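Local coordinates for protein DNA fragmentation factor subunit beta (Mus musculus, PDB 1V0D) that cleaves chromosomal DNA during apoptosis as the caspase-activated DNase, causing DNA fragmentation and chromatin condensation, at residues 93-98 and 123-128. Sequence-based numbering, arbitrary orientation.
Sequences SVFNEP and ADLLHH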
loop_
_atom_site.group_PDB
_atom_site.type_symbol
_atom_site.label_atom_id
_atom_site.label_comp_id
_atom_site.label_asym_id
_atom_site.label_seq_id
_atom_site.Cartn_x
_atom_site.Cartn_y
_atom_site.Cartn_z
ATOM N N SER A 93 9.049 -28.358 -5.410
ATOM C CA SER A 93 10.368 -28.827 -5.819
ATOM C C SER A 93 10.866 -28.224 -7.131
ATOM O O SER A 93 12.036 -27.851 -7.246
ATOM C CB SER A 93 10.348 -30.354 -5.931
ATOM O OG SER A 93 11.594 -30.855 -6.377
ATOM N N VAL A 94 9.979 -28.127 -8.113
ATOM C CA VAL A 94 10.341 -27.590 -9.421
ATOM C C VAL A 94 10.094 -26.089 -9.550
ATOM O O VAL A 94 10.839 -25.384 -10.235
ATOM C CB VAL A 94 9.553 -28.301 -10.534
ATOM C CG1 VAL A 94 10.080 -27.877 -11.896
ATOM C CG2 VAL A 94 9.646 -29.808 -10.354
ATOM N N PHE A 95 9.046 -25.610 -8.885
ATOM C CA PHE A 95 8.663 -24.201 -8.929
ATOM C C PHE A 95 9.502 -23.243 -8.098
ATOM O O PHE A 95 9.241 -22.039 -8.100
ATOM C CB PHE A 95 7.201 -24.045 -8.506
ATOM C CG PHE A 95 6.217 -24.303 -9.606
ATOM C CD1 PHE A 95 5.166 -25.197 -9.420
ATOM C CD2 PHE A 95 6.323 -23.632 -10.819
ATOM C CE1 PHE A 95 4.231 -25.419 -10.426
ATOM C CE2 PHE A 95 5.394 -23.845 -11.832
ATOM C CZ PHE A 95 4.344 -24.742 -11.636
ATOM N N ASN A 96 10.502 -23.749 -7.387
ATOM C CA ASN A 96 11.306 -22.858 -6.566
ATOM C C ASN A 96 12.601 -22.398 -7.220
ATOM O O ASN A 96 12.840 -21.195 -7.335
ATOM C CB ASN A 96 11.609 -23.504 -5.215
ATOM C CG ASN A 96 11.335 -22.564 -4.056
ATOM O OD1 ASN A 96 11.886 -21.467 -3.989
ATOM N ND2 ASN A 96 10.474 -22.989 -3.141
ATOM N N GLU A 97 13.434 -23.339 -7.647
ATOM C CA GLU A 97 14.698 -22.977 -8.279
ATOM C C GLU A 97 14.547 -22.706 -9.780
ATOM O O GLU A 97 14.273 -23.619 -10.564
ATOM C CB GLU A 97 15.740 -24.073 -8.027
ATOM C CG GLU A 97 16.022 -24.306 -6.546
ATOM C CD GLU A 97 16.398 -23.026 -5.809
ATOM O OE1 GLU A 97 17.450 -22.431 -6.137
ATOM O OE2 GLU A 97 15.640 -22.612 -4.904
ATOM N N PRO A 98 14.717 -21.433 -10.193
ATOM C CA PRO A 98 14.614 -20.960 -11.582
ATOM C C PRO A 98 15.715 -21.481 -12.509
ATOM O O PRO A 98 16.168 -22.619 -12.382
ATOM C CB PRO A 98 14.681 -19.435 -11.436
ATOM C CG PRO A 98 14.184 -19.188 -10.041
ATOM C CD PRO A 98 14.862 -20.288 -9.275
ATOM N N ALA A 123 0.393 -16.042 -12.905
ATOM C CA ALA A 123 1.069 -14.751 -12.873
ATOM C C ALA A 123 1.931 -14.700 -11.620
ATOM O O ALA A 123 3.078 -14.248 -11.657
ATOM C CB ALA A 123 0.053 -13.627 -12.856
ATOM N N ASP A 124 1.368 -15.178 -10.514
ATOM C CA ASP A 124 2.078 -15.197 -9.250
ATOM C C ASP A 124 3.320 -16.068 -9.336
ATOM O O ASP A 124 4.407 -15.651 -8.926
ATOM C CB ASP A 124 1.166 -15.700 -8.136
ATOM C CG ASP A 124 0.065 -14.708 -7.793
ATOM O OD1 ASP A 124 0.332 -13.481 -7.806
ATOM O OD2 ASP A 124 -1.066 -15.155 -7.492
ATOM N N LEU A 125 3.162 -17.275 -9.872
ATOM C CA LEU A 125 4.287 -18.188 -10.009
ATOM C C LEU A 125 5.415 -17.563 -10.803
ATOM O O LEU A 125 6.574 -17.638 -10.412
ATOM C CB LEU A 125 3.841 -19.486 -10.673
ATOM C CG LEU A 125 3.206 -20.454 -9.675
ATOM C CD1 LEU A 125 2.612 -21.658 -10.396
ATOM C CD2 LEU A 125 4.276 -20.887 -8.674
ATOM N N LEU A 126 5.077 -16.940 -11.922
ATOM C CA LEU A 126 6.091 -16.306 -12.741
ATOM C C LEU A 126 6.813 -15.288 -11.871
ATOM O O LEU A 126 8.039 -15.171 -11.918
ATOM C CB LEU A 126 5.450 -15.599 -13.932
ATOM C CG LEU A 126 6.069 -15.873 -15.306
ATOM C CD1 LEU A 126 5.564 -14.819 -16.284
ATOM C CD2 LEU A 126 7.595 -15.832 -15.227
ATOM N N HIS A 127 6.042 -14.554 -11.073
ATOM C CA HIS A 127 6.614 -13.552 -10.184
ATOM C C HIS A 127 7.590 -14.232 -9.250
ATOM O O HIS A 127 8.756 -13.860 -9.176
ATOM C CB HIS A 127 5.530 -12.878 -9.341
ATOM C CG HIS A 127 6.073 -11.962 -8.284
ATOM N ND1 HIS A 127 5.574 -11.927 -6.998
ATOM C CD2 HIS A 127 7.070 -11.046 -8.325
ATOM C CE1 HIS A 127 6.241 -11.030 -6.293
ATOM N NE2 HIS A 127 7.154 -10.481 -7.074
ATOM N N HIS A 128 7.092 -15.238 -8.540
ATOM C CA HIS A 128 7.884 -15.989 -7.580
ATOM C C HIS A 128 9.204 -16.484 -8.146
ATOM O O HIS A 128 10.225 -16.466 -7.459
ATOM C CB HIS A 128 7.073 -17.174 -7.069
ATOM C CG HIS A 128 7.745 -17.939 -5.977
ATOM N ND1 HIS A 128 8.898 -18.666 -6.177
ATOM C CD2 HIS A 128 7.422 -18.098 -4.671
ATOM C CE1 HIS A 128 9.257 -19.240 -5.043
ATOM N NE2 HIS A 128 8.378 -18.911 -4.113
#
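Phe95 of segment 93-98 presents one face of its ring to Leu125 on helix 116-129. Leu125 CD1 sits over that face, 3.9 Å from the ring centroid, a CH-pi contact displaced toward the rim. CD2, the other branch, reaches back to the ring base, 4.0 Å from Phe95 CG, so the forked end of a leucine suits a broad, flat aromatic surface. Leu125 CG, anti to the carbonyl carbon (chi1 -82°), carries the fork toward the ring. With an alanine at Phe95, both Leu125 methyls would probably lose their aromatic surface and a gap would open between the segments. The contact belongs to a small helical bundle, built with helix 103-111 and remote from the zinc and magnesium sites, that packs against the second subunit: there Phe91 of that subunit meets the Phe95 ring at about 90°, and Leu92 of the second subunit packs on Leu125. Next along, Asn96 places OD1 in the plane of the His128 ring, at its edge, 3.6 Å from His128 CE1; amide and imidazole planes stand 78° apart. Here the amide oxygen would probably suit the somewhat polarised C-H of the imidazole, though no hydrogen bond joins them.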